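PDB 3OUT: glutamate racemase from Francisella tularensis subsp. tularensis, which belongs to the Asp/Glu/hydantoin racemase family of alpha/beta proteins and holds D-glutamic acid in a pocket between two parallel beta-sheets. Local coordinates for residues D99-G104 and S125-L130; V114-T119 and I139-N144; S151-G156 and T187-I192; I179-L184 and D201-D206. One frame throughout, in Å; residues are numbered along the deposited sequence.

Interaction 1 (D99-G104 and S125-L130); sequences DVITAG and SNAYAL
T102 OG1 donates to D99 OD1 at 2.6 Å at the start of the helix whose I101 packs against Y128. D99 is the N-cap residue. Its other oxygen, OD2, takes the backbone N-H of T102 at 2.9 Å, from above the carboxylate plane. The two bonds hold the carboxylate at the first turn, from which I101 points to 125-130. The contact itself is apolar and buried. I101 lies over one face of the Y128 ring. Its CG2 stands 3.9 Å from the ring centroid, 14° off the normal, in a CH-pi contact. This branch is anti to the backbone N. CG1 takes the place beside that N and meets the ring at CE2, 3.7 Å away. From CG1 the chain runs on to CD1, which touches A127 CB at 4.0 Å. G104 has no side chain and borders the ring edge, with its CA 4.5 Å from Y128 CE1. The ring's hydroxyl lies beside I101 CA and is hydrogen-bonded to N78 OD1, so the buried polar end has a partner. In 125-130, S125 OG accepts from A127 N at 3.1 Å, an ST turn that leads into helix 127-135. N126 ND2 bonds to D67 O and E69 OE1 of the second subunit. Helix 100-106 follows strand 97-99 of the six-stranded sheet and packs on helices 78-92 and 208-221, while helix 127-135 lies on the four-stranded sheet through Y128 and V116. The contact joins a helix beside the six-stranded sheet to one beside the four-stranded sheet.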
# COMPACT_ATOMS: atom_id res chain seq x y z
N ASP B 99 -6.55 -3.03 24.35
CA ASP B 99 -7.40 -3.39 23.17
C ASP B 99 -8.85 -3.58 23.56
O ASP B 99 -9.17 -3.94 24.70
CB ASP B 99 -6.89 -4.63 22.45
CG ASP B 99 -7.14 -5.88 23.20
OD1 ASP B 99 -6.37 -6.18 24.15
OD2 ASP B 99 -8.15 -6.54 22.90
N VAL B 100 -9.75 -3.33 22.62
CA VAL B 100 -11.19 -3.35 22.91
C VAL B 100 -11.75 -4.74 23.18
O VAL B 100 -12.76 -4.85 23.87
CB VAL B 100 -12.06 -2.68 21.81
CG1 VAL B 100 -11.94 -1.18 21.88
CG2 VAL B 100 -11.71 -3.19 20.32
N ILE B 101 -11.13 -5.82 22.67
CA ILE B 101 -11.62 -7.15 22.96
C ILE B 101 -11.35 -7.49 24.43
O ILE B 101 -12.23 -8.01 25.11
CB ILE B 101 -11.07 -8.21 22.00
CG1 ILE B 101 -11.58 -7.93 20.58
CG2 ILE B 101 -11.44 -9.63 22.44
CD1 ILE B 101 -11.17 -8.97 19.55
N THR B 102 -10.15 -7.15 24.92
CA THR B 102 -9.88 -7.31 26.37
C THR B 102 -10.91 -6.58 27.21
O THR B 102 -11.39 -7.11 28.23
CB THR B 102 -8.43 -6.84 26.71
OG1 THR B 102 -7.51 -7.63 25.95
CG2 THR B 102 -8.13 -6.95 28.19
N ALA B 103 -11.26 -5.38 26.80
CA ALA B 103 -12.31 -4.61 27.47
C ALA B 103 -13.66 -5.32 27.45
O ALA B 103 -14.34 -5.43 28.48
CB ALA B 103 -12.43 -3.21 26.84
N GLY B 104 -14.08 -5.80 26.28
CA GLY B 104 -15.35 -6.53 26.18
C GLY B 104 -15.39 -7.76 27.07
O GLY B 104 -16.41 -8.03 27.72
N SER B 125 -12.07 -15.22 13.10
CA SER B 125 -10.83 -15.35 13.84
C SER B 125 -11.01 -16.12 15.15
O SER B 125 -10.04 -16.61 15.72
CB SER B 125 -10.24 -13.99 14.18
OG SER B 125 -10.87 -13.45 15.31
N ASN B 126 -12.25 -16.18 15.60
CA ASN B 126 -12.62 -16.79 16.89
C ASN B 126 -12.08 -16.07 18.13
O ASN B 126 -12.16 -16.62 19.26
CB ASN B 126 -12.25 -18.30 16.96
CG ASN B 126 -13.06 -19.05 18.01
OD1 ASN B 126 -14.29 -18.92 18.08
ND2 ASN B 126 -12.36 -19.86 18.83
N ALA B 127 -11.60 -14.84 17.98
CA ALA B 127 -10.92 -14.19 19.07
C ALA B 127 -11.82 -13.99 20.32
O ALA B 127 -11.35 -14.16 21.44
CB ALA B 127 -10.34 -12.82 18.61
N TYR B 128 -13.08 -13.59 20.14
CA TYR B 128 -13.90 -13.29 21.32
C TYR B 128 -14.16 -14.56 22.10
O TYR B 128 -14.01 -14.59 23.31
CB TYR B 128 -15.21 -12.58 20.97
CG TYR B 128 -15.18 -11.08 21.16
CD1 TYR B 128 -15.26 -10.54 22.40
CD2 TYR B 128 -15.13 -10.20 20.06
CE1 TYR B 128 -15.25 -9.16 22.58
CE2 TYR B 128 -15.16 -8.87 20.23
CZ TYR B 128 -15.21 -8.34 21.51
OH TYR B 128 -15.21 -6.97 21.69
N ALA B 129 -14.57 -15.62 21.41
CA ALA B 129 -14.81 -16.90 22.13
C ALA B 129 -13.54 -17.39 22.82
O ALA B 129 -13.56 -17.79 23.96
CB ALA B 129 -15.34 -17.93 21.19
N LEU B 130 -12.41 -17.33 22.12
CA LEU B 130 -11.14 -17.76 22.70
C LEU B 130 -10.77 -16.98 23.95
O LEU B 130 -10.39 -17.57 24.98
CB LEU B 130 -10.03 -17.66 21.67
CG LEU B 130 -8.66 -18.19 22.11
CD1 LEU B 130 -8.68 -19.73 22.14
CD2 LEU B 130 -7.54 -17.58 21.23

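Interaction 2 (V114-T119 and I139-N144); sequences VGVIAT and IEVYSN
A beta-alpha-beta connection ends here in a parallel pair, strand 113-118 beside strand 140-145. Helices 120-125 and 127-135 lie between them in the chain. V114 and V116 each use both backbone groups toward the partner strand. V114 N donates to E140 O at 2.8 Å, and V114 O accepts from Y142 N at 2.9 Å. Two residues on, V116 N donates to Y142 O at 2.8 Å, and V116 O accepts from N144 N at 3.0 Å. The side chains of V114, V116, V141 and S143 share one face. V116 CG1 is anti to the backbone N (chi1 -175°), which leaves CG2 beside that N to meet V141 CG1 at 4.1 Å. V114 CG2 touches I139 CG2 at 3.9 Å. N144 O is buried and has no hydrogen-bond partner in the model, but the CA-H of I117 points at it from 3.4 Å. Beyond the paired part, T119 belongs to the D-glutamic acid pocket. Strand 140-145 is the outermost of the four-stranded sheet within this chain, and strand 113-118 runs between it and strand 181-184. Helices 120-125 and 127-135 cover the valine face. On the face of I117 and Y142 lie F174, Y173 and K177.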
# COMPACT_ATOMS: atom_id res chain seq x y z
N VAL B 114 -23.19 -16.01 26.63
CA VAL B 114 -22.87 -14.70 26.02
C VAL B 114 -23.01 -14.81 24.50
O VAL B 114 -22.60 -15.82 23.91
CB VAL B 114 -21.41 -14.29 26.37
CG1 VAL B 114 -21.02 -12.91 25.71
CG2 VAL B 114 -21.27 -14.17 27.87
N GLY B 115 -23.61 -13.80 23.88
CA GLY B 115 -23.60 -13.66 22.45
C GLY B 115 -22.60 -12.60 22.02
O GLY B 115 -22.34 -11.65 22.73
N VAL B 116 -22.07 -12.79 20.82
CA VAL B 116 -21.14 -11.82 20.18
C VAL B 116 -21.54 -11.60 18.72
O VAL B 116 -21.74 -12.55 17.97
CB VAL B 116 -19.70 -12.34 20.20
CG1 VAL B 116 -18.72 -11.28 19.66
CG2 VAL B 116 -19.30 -12.66 21.64
N ILE B 117 -21.58 -10.33 18.33
CA ILE B 117 -21.71 -9.97 16.91
C ILE B 117 -20.52 -9.10 16.56
O ILE B 117 -20.08 -8.28 17.38
CB ILE B 117 -23.03 -9.23 16.54
CG1 ILE B 117 -23.33 -8.05 17.48
CG2 ILE B 117 -24.19 -10.25 16.53
CD1 ILE B 117 -24.49 -7.12 17.06
N ALA B 118 -20.02 -9.26 15.33
CA ALA B 118 -18.84 -8.54 14.89
C ALA B 118 -18.66 -8.71 13.41
O ALA B 118 -19.43 -9.41 12.76
CB ALA B 118 -17.55 -9.07 15.68
N THR B 119 -17.60 -8.13 12.88
CA THR B 119 -17.29 -8.31 11.46
C THR B 119 -16.99 -9.77 11.13
O THR B 119 -16.61 -10.58 12.00
CB THR B 119 -16.08 -7.50 11.01
OG1 THR B 119 -14.91 -7.99 11.70
CG2 THR B 119 -16.22 -5.99 11.22
N ILE B 139 -18.06 -20.89 29.95
CA ILE B 139 -19.00 -19.89 29.44
C ILE B 139 -19.40 -20.31 28.03
O ILE B 139 -18.56 -20.65 27.17
CB ILE B 139 -18.41 -18.46 29.46
CG1 ILE B 139 -18.09 -18.02 30.89
CG2 ILE B 139 -19.39 -17.50 28.78
CD1 ILE B 139 -17.37 -16.70 31.00
N GLU B 140 -20.70 -20.30 27.78
CA GLU B 140 -21.26 -20.64 26.48
C GLU B 140 -21.20 -19.38 25.66
O GLU B 140 -21.77 -18.36 26.05
CB GLU B 140 -22.73 -21.09 26.62
CG GLU B 140 -22.87 -22.36 27.35
CD GLU B 140 -24.31 -22.72 27.63
OE1 GLU B 140 -25.20 -21.83 27.70
OE2 GLU B 140 -24.55 -23.92 27.82
N VAL B 141 -20.48 -19.44 24.53
CA VAL B 141 -20.33 -18.29 23.62
C VAL B 141 -20.93 -18.58 22.24
O VAL B 141 -20.54 -19.54 21.60
CB VAL B 141 -18.87 -17.87 23.48
CG1 VAL B 141 -18.76 -16.60 22.56
CG2 VAL B 141 -18.22 -17.60 24.83
N TYR B 142 -21.92 -17.78 21.86
CA TYR B 142 -22.56 -17.86 20.55
C TYR B 142 -22.16 -16.63 19.73
O TYR B 142 -22.32 -15.49 20.17
CB TYR B 142 -24.07 -17.88 20.73
CG TYR B 142 -24.57 -19.14 21.39
CD1 TYR B 142 -24.71 -20.32 20.66
CD2 TYR B 142 -24.90 -19.13 22.71
CE1 TYR B 142 -25.21 -21.48 21.27
CE2 TYR B 142 -25.38 -20.27 23.35
CZ TYR B 142 -25.53 -21.43 22.63
OH TYR B 142 -26.04 -22.53 23.30
N SER B 143 -21.62 -16.88 18.55
CA SER B 143 -21.08 -15.81 17.73
C SER B 143 -21.73 -15.81 16.35
O SER B 143 -21.95 -16.88 15.76
CB SER B 143 -19.59 -16.02 17.56
OG SER B 143 -18.89 -15.98 18.80
N ASN B 144 -22.00 -14.61 15.83
CA ASN B 144 -22.55 -14.48 14.48
C ASN B 144 -22.01 -13.23 13.79
O ASN B 144 -22.13 -12.16 14.33
CB ASN B 144 -24.08 -14.45 14.50
CG ASN B 144 -24.71 -14.90 13.18
OD1 ASN B 144 -24.21 -15.81 12.53
ND2 ASN B 144 -25.84 -14.27 12.81

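Interaction 3 (S151-G156 and T187-I192); sequences SMIEEG and THYPII. With DGL (D-glutamic acid), chain E.
H188 and E154 form a His-carboxylate hydrogen bond beside the D-glutamic acid pocket, where the last turn of helix 149-154 meets the loop after strand 181-184. H188 NE2 donates to E154 OE2 at 2.7 Å. The oxygen is used on its anti side, and the carboxylate and ring planes are 36° apart. At the other ring nitrogen, ND1 of H188, T187 OG1 is hydrogen-bonded at 2.9 Å, close to the ring plane. These two bonds fix the rotation of the imidazole. The tight part of the contact is I153. Its CD1 presses on H188 O at 3.3 Å and also reaches H188 CB. CG1 lies against I192 CG2 at 3.8 Å, and CG2 meets I191 CG2 at 4.1 Å. Selenomethionine M152 adds its methyl: a bend at chi3 (78°) turns CE to I192 CD1, 3.9 Å away. F252 of helix 245-253 packs on both I153 and H188. The helix end is looser. There E155 and G156 close the helix in a Schellman motif without touching the loop. G156 is exposed, and E155 OE1 has a salt bridge to K244. On the pocket side H188 CE1 lies 3.7 Å from N of D-glutamic acid, and T187 N donates to ligand OE2 at 2.9 Å, with an N-H...O angle of 164°.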
# COMPACT_ATOMS: atom_id res chain seq x y z
N SER B 151 -21.00 -1.14 6.33
CA SER B 151 -21.32 -0.27 5.19
C SER B 151 -22.67 0.44 5.36
O SER B 151 -22.81 1.61 5.05
CB SER B 151 -21.29 -1.07 3.90
OG SER B 151 -21.53 -0.16 2.82
N MSE B 152 -23.66 -0.29 5.86
CA MSE B 152 -25.01 0.20 6.11
C MSE B 152 -24.93 1.47 6.96
O MSE B 152 -25.52 2.50 6.63
CB MSE B 152 -25.84 -0.90 6.83
CG MSE B 152 -27.23 -0.50 7.09
SE MSE B 152 -28.18 -1.89 8.07
CE MSE B 152 -27.38 -1.45 9.81
N ILE B 153 -24.15 1.39 8.04
CA ILE B 153 -24.04 2.49 8.99
C ILE B 153 -23.25 3.65 8.37
O ILE B 153 -23.60 4.84 8.52
CB ILE B 153 -23.44 1.97 10.33
CG1 ILE B 153 -24.49 1.10 11.04
CG2 ILE B 153 -22.96 3.10 11.24
CD1 ILE B 153 -23.87 0.23 12.12
N GLU B 154 -22.19 3.32 7.64
CA GLU B 154 -21.37 4.36 6.99
C GLU B 154 -22.15 5.08 5.89
O GLU B 154 -21.85 6.24 5.59
CB GLU B 154 -20.04 3.82 6.48
CG GLU B 154 -19.11 3.42 7.65
CD GLU B 154 -17.73 2.98 7.23
OE1 GLU B 154 -17.45 2.93 6.01
OE2 GLU B 154 -16.91 2.66 8.13
N GLU B 155 -23.14 4.40 5.30
CA GLU B 155 -24.00 5.01 4.29
C GLU B 155 -25.15 5.80 4.89
O GLU B 155 -25.98 6.34 4.17
CB GLU B 155 -24.54 3.95 3.36
CG GLU B 155 -23.49 3.31 2.50
CD GLU B 155 -22.81 4.29 1.57
OE1 GLU B 155 -23.47 5.27 1.13
OE2 GLU B 155 -21.59 4.12 1.32
N GLY B 156 -25.23 5.82 6.21
CA GLY B 156 -26.24 6.64 6.91
C GLY B 156 -27.51 5.93 7.28
O GLY B 156 -28.45 6.60 7.74
N THR B 187 -16.94 -1.51 16.39
CA THR B 187 -17.09 -0.09 16.77
C THR B 187 -18.38 0.57 16.26
O THR B 187 -18.88 1.53 16.87
CB THR B 187 -15.93 0.77 16.20
OG1 THR B 187 -15.80 0.53 14.79
CG2 THR B 187 -14.65 0.42 16.83
N HIS B 188 -18.86 0.10 15.10
CA HIS B 188 -19.98 0.74 14.43
C HIS B 188 -21.33 0.41 15.09
O HIS B 188 -22.28 1.16 14.91
CB HIS B 188 -20.02 0.31 12.98
CG HIS B 188 -18.95 0.91 12.14
ND1 HIS B 188 -17.62 0.93 12.51
CD2 HIS B 188 -19.03 1.55 10.95
CE1 HIS B 188 -16.92 1.53 11.55
NE2 HIS B 188 -17.75 1.89 10.59
N TYR B 189 -21.41 -0.72 15.78
CA TYR B 189 -22.73 -1.28 16.13
C TYR B 189 -23.47 -0.49 17.21
O TYR B 189 -24.70 -0.49 17.17
CB TYR B 189 -22.65 -2.76 16.49
CG TYR B 189 -22.07 -3.67 15.42
CD1 TYR B 189 -21.79 -3.22 14.10
CD2 TYR B 189 -21.84 -5.01 15.70
CE1 TYR B 189 -21.24 -4.09 13.17
CE2 TYR B 189 -21.33 -5.86 14.78
CZ TYR B 189 -21.06 -5.41 13.50
OH TYR B 189 -20.51 -6.30 12.61
N PRO B 190 -22.77 0.13 18.18
CA PRO B 190 -23.53 0.94 19.17
C PRO B 190 -24.40 2.06 18.55
O PRO B 190 -25.40 2.44 19.16
CB PRO B 190 -22.43 1.49 20.08
CG PRO B 190 -21.32 0.44 20.02
CD PRO B 190 -21.34 0.05 18.56
N ILE B 191 -24.06 2.57 17.36
CA ILE B 191 -24.91 3.55 16.64
C ILE B 191 -26.32 3.08 16.44
O ILE B 191 -27.25 3.91 16.49
CB ILE B 191 -24.31 3.85 15.22
CG1 ILE B 191 -22.99 4.61 15.39
CG2 ILE B 191 -25.30 4.61 14.26
CD1 ILE B 191 -23.17 6.10 15.80
N ILE B 192 -26.49 1.78 16.23
CA ILE B 192 -27.79 1.18 15.96
C ILE B 192 -28.33 0.38 17.16
O ILE B 192 -29.19 -0.48 16.99
CB ILE B 192 -27.81 0.31 14.66
CG1 ILE B 192 -26.87 -0.91 14.74
CG2 ILE B 192 -27.51 1.19 13.41
CD1 ILE B 192 -27.13 -1.98 13.68
N DGL E . -13.68 -0.20 10.82
CA DGL E . -14.31 -1.55 10.62
C DGL E . -13.81 -2.19 9.36
O DGL E . -12.75 -1.77 8.85
CB DGL E . -14.03 -2.53 11.75
CG DGL E . -14.36 -2.02 13.16
CD DGL E . -14.34 -3.08 14.25
OE1 DGL E . -14.24 -4.28 13.93
OE2 DGL E . -14.48 -2.69 15.44
OXT DGL E . -14.40 -3.19 8.89

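Interaction 4 (I179-L184 and D201-D206); sequences IQALIL and DVKLID
L182 has CG anti to its backbone N (chi1 -178°), while L204 has CG anti to its carbonyl carbon (chi1 -51°). With these torsions the two leucines lie side by side and point the same way. L204 CD2 rests against L182 CB at 3.9 Å. V202 CG2 touches the same CB at 4.0 Å, so both methyls reach L182 CB from the 201-206 side. On the other face A181 CB meets I205 CG1 at 3.9 Å, and the bent K203 chain brings its CE to 4.1 Å from A181 CB. The backbones pair in parallel. L182 N donates to K203 O at 2.9 Å. I205 N reaches L182 O at 2.9 Å. L184 N donates to I205 O at 2.8 Å. A water bridges the two segments at Q180 and K203: it donates to Q180 O and accepts from K203 N. Strands 181-184 and 203-205 with helix 193-199 make a beta-alpha-beta unit. I196 of that helix packs on L182, L184 and L204. Strand 203-205 is outermost in the four-stranded sheet within this chain, and strand 181-184 lies between it and strand 113-118.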
# COMPACT_ATOMS: atom_id res chain seq x y z
N ILE B 179 -29.16 -16.13 25.56
CA ILE B 179 -28.00 -15.33 25.96
C ILE B 179 -28.36 -14.31 27.07
O ILE B 179 -29.48 -13.75 27.11
CB ILE B 179 -27.29 -14.64 24.73
CG1 ILE B 179 -28.05 -13.41 24.24
CG2 ILE B 179 -27.05 -15.65 23.61
CD1 ILE B 179 -27.34 -12.70 22.98
N GLN B 180 -27.40 -14.05 27.96
CA GLN B 180 -27.54 -13.07 29.02
C GLN B 180 -27.10 -11.66 28.65
O GLN B 180 -27.48 -10.68 29.29
CB GLN B 180 -26.79 -13.54 30.25
CG GLN B 180 -27.40 -14.81 30.87
CD GLN B 180 -26.52 -15.41 31.93
OE1 GLN B 180 -25.38 -15.81 31.66
NE2 GLN B 180 -27.05 -15.50 33.15
N ALA B 181 -26.26 -11.57 27.61
CA ALA B 181 -25.79 -10.28 27.11
C ALA B 181 -25.28 -10.51 25.70
O ALA B 181 -24.93 -11.64 25.30
CB ALA B 181 -24.65 -9.73 27.96
N LEU B 182 -25.29 -9.44 24.93
CA LEU B 182 -24.81 -9.44 23.55
C LEU B 182 -23.67 -8.42 23.46
O LEU B 182 -23.89 -7.21 23.67
CB LEU B 182 -25.92 -9.04 22.58
CG LEU B 182 -25.49 -9.07 21.10
CD1 LEU B 182 -25.18 -10.48 20.53
CD2 LEU B 182 -26.53 -8.41 20.19
N ILE B 183 -22.48 -8.89 23.10
CA ILE B 183 -21.34 -8.00 22.87
C ILE B 183 -21.47 -7.36 21.51
O ILE B 183 -21.53 -8.05 20.46
CB ILE B 183 -19.98 -8.72 22.99
CG1 ILE B 183 -19.80 -9.27 24.42
CG2 ILE B 183 -18.81 -7.75 22.70
CD1 ILE B 183 -18.54 -10.07 24.61
N LEU B 184 -21.49 -6.02 21.52
CA LEU B 184 -21.42 -5.22 20.30
C LEU B 184 -19.92 -5.13 19.88
O LEU B 184 -19.19 -4.11 20.16
CB LEU B 184 -22.03 -3.83 20.55
CG LEU B 184 -23.48 -3.84 21.02
CD1 LEU B 184 -23.99 -2.38 21.11
CD2 LEU B 184 -24.36 -4.72 20.09
N ASP B 201 -34.00 -8.47 23.04
CA ASP B 201 -34.16 -7.78 24.30
C ASP B 201 -33.22 -8.34 25.38
O ASP B 201 -33.63 -9.07 26.29
CB ASP B 201 -35.62 -7.91 24.74
CG ASP B 201 -35.95 -7.05 25.94
OD1 ASP B 201 -35.37 -5.94 26.06
OD2 ASP B 201 -36.80 -7.50 26.75
N VAL B 202 -31.93 -8.04 25.23
CA VAL B 202 -30.93 -8.45 26.22
C VAL B 202 -29.95 -7.32 26.46
O VAL B 202 -29.91 -6.36 25.69
CB VAL B 202 -30.17 -9.71 25.74
CG1 VAL B 202 -31.13 -10.85 25.53
CG2 VAL B 202 -29.40 -9.44 24.48
N LYS B 203 -29.16 -7.43 27.53
CA LYS B 203 -28.17 -6.42 27.87
C LYS B 203 -27.16 -6.30 26.71
O LYS B 203 -26.61 -7.30 26.30
CB LYS B 203 -27.44 -6.81 29.16
CG LYS B 203 -26.28 -5.89 29.60
CD LYS B 203 -25.82 -6.17 31.07
CE LYS B 203 -24.64 -7.20 31.23
NZ LYS B 203 -24.46 -7.85 32.62
N LEU B 204 -26.99 -5.09 26.20
CA LEU B 204 -26.00 -4.86 25.12
C LEU B 204 -24.70 -4.30 25.70
O LEU B 204 -24.71 -3.32 26.45
CB LEU B 204 -26.58 -3.93 24.05
CG LEU B 204 -27.95 -4.33 23.49
CD1 LEU B 204 -28.46 -3.29 22.44
CD2 LEU B 204 -27.96 -5.70 22.90
N ILE B 205 -23.57 -4.91 25.34
CA ILE B 205 -22.29 -4.55 25.88
C ILE B 205 -21.49 -3.77 24.83
O ILE B 205 -21.18 -4.29 23.76
CB ILE B 205 -21.47 -5.81 26.27
CG1 ILE B 205 -22.22 -6.70 27.26
CG2 ILE B 205 -20.03 -5.45 26.76
CD1 ILE B 205 -22.52 -6.05 28.54
N ASP B 206 -21.13 -2.53 25.17
CA ASP B 206 -20.32 -1.69 24.29
C ASP B 206 -19.00 -1.48 25.01
O ASP B 206 -18.98 -0.74 25.98
CB ASP B 206 -21.02 -0.35 24.05
CG ASP B 206 -20.16 0.65 23.30
OD1 ASP B 206 -19.00 0.32 22.97
OD2 ASP B 206 -20.70 1.76 22.96
O HOH W 1 -29.90 -9.42 29.47

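In the fold
From the N terminus, interaction 1 opens at 99-104, and interaction 2 opens at 114-119 before 125-130 closes the first loop. Interaction 2 closes at 139-144, so the two cross. Interaction 3 then opens at 151-156. Interaction 4 opens at 179-184, before 187-192 closes interaction 3, and closes at 201-206: a second crossed pair in series with the first. Interactions 2 and 4 meet in the four-stranded sheet, where G115 bonds to A181 and I183. Y128 OH of interaction 1 packs on I183 CG2, tying helix 127-135 to this sheet. Interaction 3 joins the loop after strand 181-184 to helix 149-154; its Y189 touches I117, and its P190 touches L184 and D206.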